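Local structure of 2-keto-3-deoxygluconate kinase (Thermotoga maritima, 2AFB) at residues L54-L59 / R81-K86; T148-K153 / A181-K186; Y280-V285 / A318-H323. The protein probably catalyses the ATP-dependent phosphorylation of 2-keto-3-deoxygluconate, as a sugar kinase of the pfkB (ribokinase) family. One frame throughout, in Å; residues are numbered along the deposited sequence.

Contact 1: residues L54-L59 / R81-K86; sequences LAQMGL and RKFGVK
The methyl of Ala55 butts against the backbone turn at Phe83 and Gly84, and here the packing is close: its CB lies 3.4 Å from Phe83 O and 3.5 Å from Gly84 C. A CB on Gly84 would crowd the Ala55 methyl and, at this positive phi, the carbonyl O of Phe83. On the flank, Val85 CG2 comes to 3.9 Å from Ala55 CB. The neighbouring Gln56 is held less firmly; its chain bends at chi2 (-71°), which swings NE2 round to Phe83 O in a weak but fairly straight hydrogen bond of 3.4 Å, with the amide plane 64° from the Phe83 ring. Both segments are ends of helices, 46-56 and 71-82, and each closes with a Schellman motif whose positive-phi residue is a glycine, Gly58 in one and Gly84 in the other. Towards Leu59 the two segments part, and a water takes over, donating to Leu59 O at 2.9 Å and to Gly84 O at 2.7 Å. The Phe83 ring meets Phe329 of the same chain and Phe34 of a third subunit, both edge-to-face, while Arg81 NH2 hydrogen-bonds to Lys82 O of a second subunit, whose Arg81 NE bonds to Arg81 O here.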
ATOM      1  N   LEU A  54      15.750   0.335 -26.525  1.00 24.85           N
ATOM      2  CA  LEU A  54      15.595   0.667 -27.950  1.00 25.33           C
ATOM      3  C   LEU A  54      14.140   1.039 -28.313  1.00 21.54           C
ATOM      4  O   LEU A  54      13.938   1.932 -29.092  1.00 19.13           O
ATOM      5  CB  LEU A  54      16.151  -0.467 -28.837  1.00 19.59           C
ATOM      6  CG  LEU A  54      17.657  -0.619 -28.580  1.00 24.76           C
ATOM      7  CD1 LEU A  54      18.120  -1.981 -29.059  1.00 31.71           C
ATOM      8  CD2 LEU A  54      18.463   0.498 -29.165  1.00 27.02           C
ATOM      9  N   ALA A  55      13.141   0.364 -27.751  1.00 24.82           N
ATOM     10  CA  ALA A  55      11.762   0.785 -27.979  1.00 24.80           C
ATOM     11  C   ALA A  55      11.489   2.185 -27.394  1.00 24.27           C
ATOM     12  O   ALA A  55      10.847   2.998 -28.033  1.00 27.05           O
ATOM     13  CB  ALA A  55      10.771  -0.247 -27.438  1.00 24.68           C
ATOM     14  N   GLN A  56      12.012   2.460 -26.207  1.00 26.25           N
ATOM     15  CA  GLN A  56      11.852   3.754 -25.563  1.00 27.57           C
ATOM     16  C   GLN A  56      12.502   4.879 -26.416  1.00 28.32           C
ATOM     17  O   GLN A  56      12.045   5.988 -26.434  1.00 30.71           O
ATOM     18  CB  GLN A  56      12.445   3.694 -24.137  1.00 26.71           C
ATOM     19  CG  GLN A  56      11.518   2.964 -23.082  1.00 30.78           C
ATOM     20  CD  GLN A  56      10.269   3.811 -22.750  1.00 36.15           C
ATOM     21  OE1 GLN A  56      10.372   4.904 -22.183  1.00 33.54           O
ATOM     22  NE2 GLN A  56       9.091   3.308 -23.130  1.00 31.82           N
HETATM   23  N   MSE A  57      13.569   4.577 -27.141  1.00 28.15           N
HETATM   24  CA  MSE A  57      14.140   5.520 -28.071  1.00 24.18           C
HETATM   25  C   MSE A  57      13.386   5.637 -29.388  1.00 28.90           C
HETATM   26  O   MSE A  57      13.756   6.477 -30.212  1.00 29.73           O
HETATM   27  CB  MSE A  57      15.557   5.099 -28.472  1.00 26.23           C
HETATM   28  CG  MSE A  57      16.568   4.952 -27.379  1.00 30.44           C
HETATM   29 SE   MSE A  57      16.771   6.544 -26.289  1.00 47.10          SE
HETATM   30  CE  MSE A  57      15.512   6.161 -24.654  1.00 35.45           C
ATOM     31  N   GLY A  58      12.427   4.776 -29.678  1.00 26.67           N
ATOM     32  CA  GLY A  58      11.604   4.998 -30.895  1.00 27.45           C
ATOM     33  C   GLY A  58      12.011   4.157 -32.097  1.00 27.79           C
ATOM     34  O   GLY A  58      11.687   4.516 -33.214  1.00 25.55           O
ATOM     35  N   LEU A  59      12.727   3.046 -31.856  1.00 28.81           N
ATOM     36  CA  LEU A  59      13.078   2.061 -32.906  1.00 29.13           C
ATOM     37  C   LEU A  59      12.105   0.873 -32.859  1.00 27.12           C
ATOM     38  O   LEU A  59      11.246   0.819 -32.007  1.00 27.41           O
ATOM     39  CB  LEU A  59      14.509   1.533 -32.733  1.00 27.90           C
ATOM     40  CG  LEU A  59      15.644   2.559 -32.614  1.00 29.12           C
ATOM     41  CD1 LEU A  59      16.966   1.852 -32.770  1.00 29.58           C
ATOM     42  CD2 LEU A  59      15.531   3.641 -33.626  1.00 26.10           C
ATOM     43  N   ARG A  81       5.149  -5.088 -24.279  1.00 23.98           N
ATOM     44  CA  ARG A  81       4.380  -4.246 -25.210  1.00 25.41           C
ATOM     45  C   ARG A  81       4.108  -2.824 -24.671  1.00 23.50           C
ATOM     46  O   ARG A  81       4.123  -1.862 -25.419  1.00 24.34           O
ATOM     47  CB  ARG A  81       3.053  -4.908 -25.611  1.00 25.79           C
ATOM     48  CG  ARG A  81       3.182  -6.012 -26.640  1.00 29.91           C
ATOM     49  CD  ARG A  81       1.819  -6.434 -27.109  1.00 32.81           C
ATOM     50  NE  ARG A  81       0.999  -6.918 -25.988  1.00 30.13           N
ATOM     51  CZ  ARG A  81       0.896  -8.180 -25.569  1.00 30.89           C
ATOM     52  NH1 ARG A  81       1.570  -9.174 -26.135  1.00 33.25           N
ATOM     53  NH2 ARG A  81       0.105  -8.449 -24.561  1.00 28.32           N
ATOM     54  N   LYS A  82       3.824  -2.711 -23.384  1.00 23.83           N
ATOM     55  CA  LYS A  82       3.562  -1.436 -22.791  1.00 25.00           C
ATOM     56  C   LYS A  82       4.746  -0.462 -23.073  1.00 24.72           C
ATOM     57  O   LYS A  82       4.550   0.708 -23.342  1.00 25.50           O
ATOM     58  CB  LYS A  82       3.372  -1.621 -21.267  1.00 25.48           C
ATOM     59  CG  LYS A  82       3.425  -0.319 -20.542  1.00 26.77           C
ATOM     60  CD  LYS A  82       3.376  -0.474 -19.042  1.00 35.59           C
ATOM     61  CE  LYS A  82       3.282   0.913 -18.373  1.00 39.01           C
ATOM     62  NZ  LYS A  82       3.038   0.874 -16.897  1.00 41.97           N
ATOM     63  N   PHE A  83       5.963  -0.971 -22.972  1.00 26.47           N
ATOM     64  CA  PHE A  83       7.147  -0.191 -23.240  1.00 28.47           C
ATOM     65  C   PHE A  83       7.482  -0.067 -24.720  1.00 28.21           C
ATOM     66  O   PHE A  83       8.473   0.538 -25.062  1.00 32.52           O
ATOM     67  CB  PHE A  83       8.344  -0.750 -22.494  1.00 27.98           C
ATOM     68  CG  PHE A  83       8.371  -0.402 -21.050  1.00 29.01           C
ATOM     69  CD1 PHE A  83       7.479  -0.989 -20.166  1.00 30.99           C
ATOM     70  CD2 PHE A  83       9.319   0.514 -20.549  1.00 25.21           C
ATOM     71  CE1 PHE A  83       7.494  -0.663 -18.828  1.00 28.29           C
ATOM     72  CE2 PHE A  83       9.346   0.828 -19.193  1.00 34.48           C
ATOM     73  CZ  PHE A  83       8.457   0.232 -18.327  1.00 28.95           C
ATOM     74  N   GLY A  84       6.666  -0.636 -25.589  1.00 29.64           N
ATOM     75  CA  GLY A  84       6.822  -0.450 -27.035  1.00 27.91           C
ATOM     76  C   GLY A  84       7.537  -1.593 -27.726  1.00 27.99           C
ATOM     77  O   GLY A  84       7.748  -1.523 -28.934  1.00 28.67           O
ATOM     78  N   VAL A  85       7.923  -2.642 -26.974  1.00 23.54           N
ATOM     79  CA  VAL A  85       8.649  -3.754 -27.556  1.00 25.32           C
ATOM     80  C   VAL A  85       7.647  -4.606 -28.307  1.00 26.07           C
ATOM     81  O   VAL A  85       6.555  -4.827 -27.823  1.00 29.04           O
ATOM     82  CB  VAL A  85       9.377  -4.598 -26.488  1.00 25.00           C
ATOM     83  CG1 VAL A  85      10.025  -5.831 -27.113  1.00 25.25           C
ATOM     84  CG2 VAL A  85      10.384  -3.782 -25.810  1.00 27.92           C
ATOM     85  N   LYS A  86       7.996  -5.028 -29.511  1.00 24.12           N
ATOM     86  CA  LYS A  86       7.133  -5.904 -30.329  1.00 28.58           C
ATOM     87  C   LYS A  86       7.342  -7.382 -29.945  1.00 29.57           C
ATOM     88  O   LYS A  86       8.461  -7.823 -29.762  1.00 31.17           O
ATOM     89  CB  LYS A  86       7.378  -5.655 -31.819  1.00 32.21           C
ATOM     90  CG  LYS A  86       7.484  -4.161 -32.152  1.00 33.78           C
ATOM     91  CD  LYS A  86       7.116  -3.845 -33.568  1.00 50.29           C
ATOM     92  CE  LYS A  86       7.205  -2.346 -33.865  1.00 47.33           C
ATOM     93  NZ  LYS A  86       6.257  -1.573 -33.045  1.00 46.67           N
TER
HETATM   94  O   HOH W   1       9.646  -1.221 -30.822  1.00 27.38           O

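Contact 2: residues T148-K153 / A181-K186; sequences TPPLGK and ARLWTK
Pro150 packs its CB-CG-CD side over one face of the Trp184 indole, and this CH-pi contact carries much of the interface. Pro150 CG stands 3.6 Å from the centroid of the indole six-membered ring and only 16° off the ring normal. The pyrrolidine spreads across the indole, with Pro150 CB reaching 3.7 Å from Trp184 CE3 and CD lying over the far end of the benzo ring. Trp184 takes the less common chi1 of 50°, with CG between its own backbone N and carbonyl carbon, which brings the indole face against Pro150.

The remaining contacts are plain apolar packing. Pro149 CB meets Trp184 CH2 at 3.8 Å, Leu183 CB touches Pro150 CG at 3.9 Å, and the methyls Leu151 CD2 and Leu183 CD2 meet at 3.8 Å. With an alanine in place of Trp184 the indole face is gone, which would probably leave Pro150 CG without its CH-pi partner and open a gap beside Pro149 CB.

No hydrogen bond crosses between the segments. Locally, Leu151 N bonds to Thr148 O, and Thr185 stands at the N-cap of helix 186-196, its OG1 bonded to Glu188 N. This helix also packs on Trp184 through Ala189, Val192 and Met193. Both segments are loops leading from parallel strands, 139-145 and 172-176, into the following helices, the strand-to-helix connections of the ribokinase-type alpha/beta fold.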
ATOM      1  N   THR A 148      22.792 -16.083 -21.562  1.00 29.73           N
ATOM      2  CA  THR A 148      21.877 -17.029 -22.215  1.00 31.10           C
ATOM      3  C   THR A 148      22.374 -18.458 -22.555  1.00 31.29           C
ATOM      4  O   THR A 148      21.692 -19.415 -22.295  1.00 33.74           O
ATOM      5  CB  THR A 148      21.297 -16.361 -23.461  1.00 29.53           C
ATOM      6  OG1 THR A 148      20.647 -15.167 -23.031  1.00 31.06           O
ATOM      7  CG2 THR A 148      20.257 -17.252 -24.101  1.00 37.35           C
ATOM      8  N   PRO A 149      23.562 -18.605 -23.156  1.00 30.57           N
ATOM      9  CA  PRO A 149      23.984 -19.949 -23.509  1.00 30.38           C
ATOM     10  C   PRO A 149      23.875 -20.968 -22.367  1.00 26.52           C
ATOM     11  O   PRO A 149      23.370 -22.060 -22.588  1.00 28.68           O
ATOM     12  CB  PRO A 149      25.444 -19.756 -23.970  1.00 30.74           C
ATOM     13  CG  PRO A 149      25.458 -18.358 -24.544  1.00 30.31           C
ATOM     14  CD  PRO A 149      24.536 -17.584 -23.587  1.00 35.73           C
ATOM     15  N   PRO A 150      24.344 -20.620 -21.153  1.00 25.88           N
ATOM     16  CA  PRO A 150      24.305 -21.627 -20.100  1.00 26.92           C
ATOM     17  C   PRO A 150      22.936 -21.878 -19.495  1.00 29.50           C
ATOM     18  O   PRO A 150      22.830 -22.701 -18.609  1.00 31.00           O
ATOM     19  CB  PRO A 150      25.246 -21.062 -19.037  1.00 27.42           C
ATOM     20  CG  PRO A 150      25.307 -19.599 -19.286  1.00 27.77           C
ATOM     21  CD  PRO A 150      24.866 -19.323 -20.667  1.00 25.81           C
ATOM     22  N   LEU A 151      21.886 -21.185 -19.928  1.00 30.75           N
ATOM     23  CA  LEU A 151      20.581 -21.396 -19.263  1.00 30.66           C
ATOM     24  C   LEU A 151      19.970 -22.749 -19.537  1.00 30.53           C
ATOM     25  O   LEU A 151      19.259 -23.278 -18.690  1.00 33.56           O
ATOM     26  CB  LEU A 151      19.575 -20.325 -19.643  1.00 28.75           C
ATOM     27  CG  LEU A 151      20.032 -18.941 -19.236  1.00 28.01           C
ATOM     28  CD1 LEU A 151      19.067 -17.880 -19.744  1.00 37.58           C
ATOM     29  CD2 LEU A 151      20.222 -18.897 -17.715  1.00 29.67           C
ATOM     30  N   GLY A 152      20.215 -23.306 -20.701  1.00 30.65           N
ATOM     31  CA  GLY A 152      19.677 -24.612 -21.028  1.00 30.24           C
ATOM     32  C   GLY A 152      20.361 -25.312 -22.170  1.00 30.70           C
ATOM     33  O   GLY A 152      21.239 -24.764 -22.842  1.00 31.70           O
ATOM     34  N   LYS A 153      19.903 -26.530 -22.402  1.00 29.78           N
ATOM     35  CA  LYS A 153      20.582 -27.471 -23.262  1.00 31.96           C
ATOM     36  C   LYS A 153      20.766 -27.029 -24.714  1.00 30.26           C
ATOM     37  O   LYS A 153      21.856 -27.141 -25.254  1.00 28.84           O
ATOM     38  CB  LYS A 153      19.834 -28.803 -23.240  1.00 34.47           C
ATOM     39  CG  LYS A 153      20.618 -29.952 -23.839  1.00 37.93           C
ATOM     40  CD  LYS A 153      19.954 -31.291 -23.486  1.00 49.79           C
ATOM     41  CE  LYS A 153      19.337 -31.987 -24.703  1.00 56.60           C
ATOM     42  NZ  LYS A 153      20.394 -32.662 -25.501  1.00 48.64           N
ATOM     43  N   ALA A 181      29.315 -16.287 -12.660  1.00 36.26           N
ATOM     44  CA  ALA A 181      29.845 -17.477 -12.062  1.00 38.73           C
ATOM     45  C   ALA A 181      28.742 -18.434 -11.574  1.00 38.51           C
ATOM     46  O   ALA A 181      28.968 -19.614 -11.560  1.00 38.58           O
ATOM     47  CB  ALA A 181      30.766 -17.101 -10.937  1.00 38.85           C
ATOM     48  N   ARG A 182      27.554 -17.938 -11.216  1.00 41.18           N
ATOM     49  CA  ARG A 182      26.412 -18.819 -10.831  1.00 42.09           C
ATOM     50  C   ARG A 182      26.056 -19.765 -11.972  1.00 42.34           C
ATOM     51  O   ARG A 182      25.590 -20.880 -11.746  1.00 43.53           O
ATOM     52  CB  ARG A 182      25.156 -18.017 -10.439  1.00 43.22           C
ATOM     53  N   LEU A 183      26.316 -19.336 -13.200  1.00 38.85           N
ATOM     54  CA  LEU A 183      25.801 -20.049 -14.369  1.00 35.98           C
ATOM     55  C   LEU A 183      26.796 -21.036 -14.982  1.00 34.92           C
ATOM     56  O   LEU A 183      26.400 -22.069 -15.511  1.00 36.96           O
ATOM     57  CB  LEU A 183      25.318 -19.025 -15.399  1.00 34.84           C
ATOM     58  CG  LEU A 183      24.017 -18.323 -14.998  1.00 26.50           C
ATOM     59  CD1 LEU A 183      23.739 -17.148 -15.923  1.00 36.88           C
ATOM     60  CD2 LEU A 183      22.821 -19.304 -15.031  1.00 37.98           C
ATOM     61  N   TRP A 184      28.074 -20.703 -14.929  1.00 33.22           N
ATOM     62  CA  TRP A 184      29.129 -21.545 -15.480  1.00 33.20           C
ATOM     63  C   TRP A 184      30.512 -21.101 -15.021  1.00 33.56           C
ATOM     64  O   TRP A 184      30.665 -19.995 -14.501  1.00 32.79           O
ATOM     65  CB  TRP A 184      29.063 -21.623 -17.012  1.00 31.71           C
ATOM     66  CG  TRP A 184      28.965 -20.357 -17.801  1.00 33.22           C
ATOM     67  CD1 TRP A 184      29.020 -19.052 -17.347  1.00 34.70           C
ATOM     68  CD2 TRP A 184      28.836 -20.277 -19.210  1.00 29.23           C
ATOM     69  NE1 TRP A 184      28.926 -18.179 -18.403  1.00 28.45           N
ATOM     70  CE2 TRP A 184      28.800 -18.902 -19.558  1.00 33.27           C
ATOM     71  CE3 TRP A 184      28.748 -21.236 -20.228  1.00 33.32           C
ATOM     72  CZ2 TRP A 184      28.669 -18.465 -20.881  1.00 32.12           C
ATOM     73  CZ3 TRP A 184      28.621 -20.791 -21.558  1.00 31.07           C
ATOM     74  CH2 TRP A 184      28.586 -19.421 -21.866  1.00 29.83           C
ATOM     75  N   THR A 185      31.498 -21.977 -15.214  1.00 37.44           N
ATOM     76  CA  THR A 185      32.879 -21.667 -14.902  1.00 37.95           C
ATOM     77  C   THR A 185      33.469 -20.871 -16.040  1.00 38.98           C
ATOM     78  O   THR A 185      32.945 -20.874 -17.156  1.00 36.23           O
ATOM     79  CB  THR A 185      33.726 -22.929 -14.644  1.00 39.41           C
ATOM     80  OG1 THR A 185      33.880 -23.695 -15.846  1.00 36.54           O
ATOM     81  CG2 THR A 185      33.090 -23.784 -13.549  1.00 38.17           C
ATOM     82  N   LYS A 186      34.554 -20.170 -15.743  1.00 40.25           N
ATOM     83  CA  LYS A 186      35.209 -19.337 -16.729  1.00 41.13           C
ATOM     84  C   LYS A 186      35.744 -20.222 -17.835  1.00 38.95           C
ATOM     85  O   LYS A 186      35.820 -19.814 -18.973  1.00 39.70           O
ATOM     86  CB  LYS A 186      36.345 -18.543 -16.093  1.00 42.51           C
ATOM     87  CG  LYS A 186      37.620 -19.351 -15.818  1.00 43.93           C
ATOM     88  CD  LYS A 186      38.727 -18.473 -15.248  1.00 47.34           C
ATOM     89  CE  LYS A 186      39.866 -19.310 -14.661  1.00 49.59           C
ATOM     90  NZ  LYS A 186      41.181 -18.752 -15.043  1.00 49.61           N
TER

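Contact 3: residues Y280-V285 / A318-H323; sequences YEIHIV and ASCLKH
Strand 273-283, an outermost strand of the large mixed sheet within this chain, is packed here against the C-terminal end of helix 308-322. At the middle of the interface, Ile282 CD1 lies over one face of the His323 imidazole, 3.8 Å from the ring centroid in a CH-pi contact, and also 3.7 Å from Cys320 SG, while Ile282 CG2 touches His323 CB at 3.6 Å. Cys320 SG is anti to the backbone N (chi1 172°), which carries the sulfur over a face of the Tyr280 ring, 4.2 Å from the centroid: a Cys sulfur-aromatic contact. Ile284 CG1 adds a looser touch at 4.0 Å from His323 CD2.

Past the strand, Val285 N donates to His323 O at 2.9 Å, the donor tilted 15° from the carbonyl plane. The imidazole is fixed from its own helix as well, since ND1 donates to Ser319 O at 2.8 Å. NE2 is hydrogen-bonded to Arg254 NH1, and Trp264 meets the ring edge-to-face. With ND1 as donor and a guanidinium at NE2, the ring is probably neutral and NE2 an acceptor; hydrogen bonds at both ring nitrogens probably fix its rotation, while one face packs on Ile282 CD1.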
ATOM      1  N   TYR A 280      29.907   9.899 -12.972  1.00 28.20           N
ATOM      2  CA  TYR A 280      28.791  10.383 -12.165  1.00 26.78           C
ATOM      3  C   TYR A 280      28.840   9.738 -10.785  1.00 26.37           C
ATOM      4  O   TYR A 280      29.161   8.563 -10.640  1.00 26.14           O
ATOM      5  CB  TYR A 280      27.465  10.018 -12.841  1.00 23.89           C
ATOM      6  CG  TYR A 280      27.261  10.616 -14.212  1.00 28.75           C
ATOM      7  CD1 TYR A 280      26.699  11.886 -14.354  1.00 27.84           C
ATOM      8  CD2 TYR A 280      27.608   9.915 -15.365  1.00 22.51           C
ATOM      9  CE1 TYR A 280      26.493  12.462 -15.615  1.00 30.98           C
ATOM     10  CE2 TYR A 280      27.390  10.472 -16.627  1.00 24.60           C
ATOM     11  CZ  TYR A 280      26.848  11.750 -16.734  1.00 25.47           C
ATOM     12  OH  TYR A 280      26.658  12.319 -17.936  1.00 25.52           O
ATOM     13  N   GLU A 281      28.469  10.494  -9.777  1.00 24.57           N
ATOM     14  CA  GLU A 281      28.286   9.911  -8.462  1.00 28.22           C
ATOM     15  C   GLU A 281      26.785   9.722  -8.275  1.00 24.87           C
ATOM     16  O   GLU A 281      26.040  10.663  -8.390  1.00 22.31           O
ATOM     17  CB  GLU A 281      28.877  10.835  -7.404  1.00 27.74           C
ATOM     18  CG  GLU A 281      28.753  10.286  -5.997  1.00 38.55           C
ATOM     19  CD  GLU A 281      29.195  11.265  -4.963  1.00 44.12           C
ATOM     20  OE1 GLU A 281      30.388  11.594  -4.978  1.00 52.66           O
ATOM     21  OE2 GLU A 281      28.351  11.710  -4.155  1.00 52.88           O
ATOM     22  N   ILE A 282      26.336   8.509  -8.036  1.00 23.98           N
ATOM     23  CA  ILE A 282      24.909   8.223  -8.114  1.00 27.23           C
ATOM     24  C   ILE A 282      24.442   7.741  -6.754  1.00 27.64           C
ATOM     25  O   ILE A 282      25.042   6.813  -6.200  1.00 27.28           O
ATOM     26  CB  ILE A 282      24.650   7.085  -9.147  1.00 28.00           C
ATOM     27  CG1 ILE A 282      25.284   7.467 -10.496  1.00 27.94           C
ATOM     28  CG2 ILE A 282      23.154   6.773  -9.254  1.00 28.40           C
ATOM     29  CD1 ILE A 282      25.140   6.384 -11.554  1.00 29.75           C
ATOM     30  N   HIS A 283      23.401   8.376  -6.204  1.00 27.37           N
ATOM     31  CA  HIS A 283      22.595   7.765  -5.140  1.00 25.38           C
ATOM     32  C   HIS A 283      21.554   6.919  -5.843  1.00 27.39           C
ATOM     33  O   HIS A 283      20.647   7.440  -6.523  1.00 28.07           O
ATOM     34  CB  HIS A 283      21.893   8.784  -4.242  1.00 28.42           C
ATOM     35  CG  HIS A 283      22.767   9.427  -3.221  1.00 28.29           C
ATOM     36  ND1 HIS A 283      23.838  10.239  -3.549  1.00 22.32           N
ATOM     37  CD2 HIS A 283      22.699   9.416  -1.865  1.00 26.13           C
ATOM     38  CE1 HIS A 283      24.388  10.695  -2.438  1.00 32.49           C
ATOM     39  NE2 HIS A 283      23.708  10.221  -1.401  1.00 23.08           N
ATOM     40  N   ILE A 284      21.668   5.622  -5.643  1.00 25.20           N
ATOM     41  CA  ILE A 284      20.954   4.624  -6.385  1.00 26.41           C
ATOM     42  C   ILE A 284      19.519   4.374  -5.869  1.00 27.06           C
ATOM     43  O   ILE A 284      19.312   4.261  -4.675  1.00 26.47           O
ATOM     44  CB  ILE A 284      21.799   3.305  -6.308  1.00 28.69           C
ATOM     45  CG1 ILE A 284      23.173   3.531  -6.980  1.00 24.07           C
ATOM     46  CG2 ILE A 284      21.082   2.172  -6.919  1.00 28.53           C
ATOM     47  CD1 ILE A 284      24.169   2.435  -6.703  1.00 30.65           C
ATOM     48  N   VAL A 285      18.536   4.336  -6.775  1.00 26.05           N
ATOM     49  CA  VAL A 285      17.172   3.861  -6.490  1.00 28.16           C
ATOM     50  C   VAL A 285      17.073   2.332  -6.847  1.00 29.52           C
ATOM     51  O   VAL A 285      16.595   1.500  -6.051  1.00 29.15           O
ATOM     52  CB  VAL A 285      16.160   4.592  -7.330  1.00 27.96           C
ATOM     53  CG1 VAL A 285      14.792   3.945  -7.245  1.00 33.86           C
ATOM     54  CG2 VAL A 285      16.126   6.060  -6.960  1.00 30.24           C
ATOM     55  N   ALA A 318      22.548   7.801 -20.053  1.00 22.76           N
ATOM     56  CA  ALA A 318      21.378   6.902 -20.063  1.00 24.13           C
ATOM     57  C   ALA A 318      21.427   5.841 -19.001  1.00 26.05           C
ATOM     58  O   ALA A 318      20.438   5.584 -18.343  1.00 25.75           O
ATOM     59  CB  ALA A 318      21.212   6.231 -21.432  1.00 24.76           C
ATOM     60  N   SER A 319      22.581   5.239 -18.846  1.00 24.45           N
ATOM     61  CA  SER A 319      22.782   4.185 -17.909  1.00 24.34           C
ATOM     62  C   SER A 319      22.932   4.732 -16.486  1.00 23.69           C
ATOM     63  O   SER A 319      22.451   4.118 -15.568  1.00 23.74           O
ATOM     64  CB  SER A 319      23.960   3.268 -18.334  1.00 22.68           C
ATOM     65  OG  SER A 319      25.181   3.975 -18.423  1.00 26.62           O
ATOM     66  N   CYS A 320      23.510   5.911 -16.322  1.00 23.48           N
ATOM     67  CA  CYS A 320      23.391   6.653 -15.063  1.00 24.65           C
ATOM     68  C   CYS A 320      21.930   6.856 -14.636  1.00 26.23           C
ATOM     69  O   CYS A 320      21.537   6.567 -13.507  1.00 25.97           O
ATOM     70  CB  CYS A 320      24.085   8.017 -15.166  1.00 26.80           C
ATOM     71  SG  CYS A 320      23.819   9.129 -13.737  1.00 24.58           S
ATOM     72  N   LEU A 321      21.128   7.366 -15.549  1.00 28.66           N
ATOM     73  CA  LEU A 321      19.707   7.616 -15.281  1.00 25.45           C
ATOM     74  C   LEU A 321      18.938   6.349 -14.938  1.00 25.83           C
ATOM     75  O   LEU A 321      18.081   6.371 -14.048  1.00 24.24           O
ATOM     76  CB  LEU A 321      19.042   8.370 -16.428  1.00 26.43           C
ATOM     77  CG  LEU A 321      19.453   9.851 -16.595  1.00 25.37           C
ATOM     78  CD1 LEU A 321      19.064  10.389 -17.950  1.00 35.86           C
ATOM     79  CD2 LEU A 321      18.831  10.741 -15.529  1.00 29.15           C
ATOM     80  N   LYS A 322      19.241   5.234 -15.581  1.00 25.62           N
ATOM     81  CA  LYS A 322      18.569   3.989 -15.223  1.00 27.35           C
ATOM     82  C   LYS A 322      18.699   3.736 -13.705  1.00 28.22           C
ATOM     83  O   LYS A 322      17.755   3.289 -13.081  1.00 27.59           O
ATOM     84  CB  LYS A 322      19.129   2.775 -16.024  1.00 29.67           C
ATOM     85  CG  LYS A 322      18.545   1.400 -15.657  1.00 26.02           C
ATOM     86  CD  LYS A 322      17.016   1.374 -15.605  1.00 31.69           C
ATOM     87  CE  LYS A 322      16.424   0.308 -14.669  1.00 30.90           C
ATOM     88  NZ  LYS A 322      16.615   0.448 -13.173  1.00 24.05           N
ATOM     89  N   HIS A 323      19.840   4.076 -13.110  1.00 25.17           N
ATOM     90  CA  HIS A 323      20.076   3.807 -11.681  1.00 25.21           C
ATOM     91  C   HIS A 323      18.996   4.487 -10.814  1.00 25.96           C
ATOM     92  O   HIS A 323      18.845   4.135  -9.633  1.00 23.67           O
ATOM     93  CB  HIS A 323      21.417   4.328 -11.213  1.00 26.69           C
ATOM     94  CG  HIS A 323      22.612   3.520 -11.628  1.00 27.23           C
ATOM     95  ND1 HIS A 323      23.184   3.607 -12.887  1.00 25.37           N
ATOM     96  CD2 HIS A 323      23.405   2.695 -10.912  1.00 32.94           C
ATOM     97  CE1 HIS A 323      24.268   2.854 -12.926  1.00 28.41           C
ATOM     98  NE2 HIS A 323      24.410   2.265 -11.750  1.00 27.51           N
TER

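Contact 3 is the buried one of the three, and contacts 1 and 2 are only partly buried. No two share a helix or strand: contact 1 joins two helix ends, contact 2 pairs two loops that follow parallel strands, and contact 3 sets an outer strand against a helix end. Contact 2 lies across the chain's centre from both others, whereas the nearest atoms of contacts 1 and 3 are about 7 Å apart. A bridging water and a weak amide bond serve contact 1, contact 2 has no hydrogen bond across it and rests on CH-pi and apolar packing, and contact 3 adds a direct backbone bond. Other subunits of the assembly reach contacts 1 and 3, but none touches contact 2.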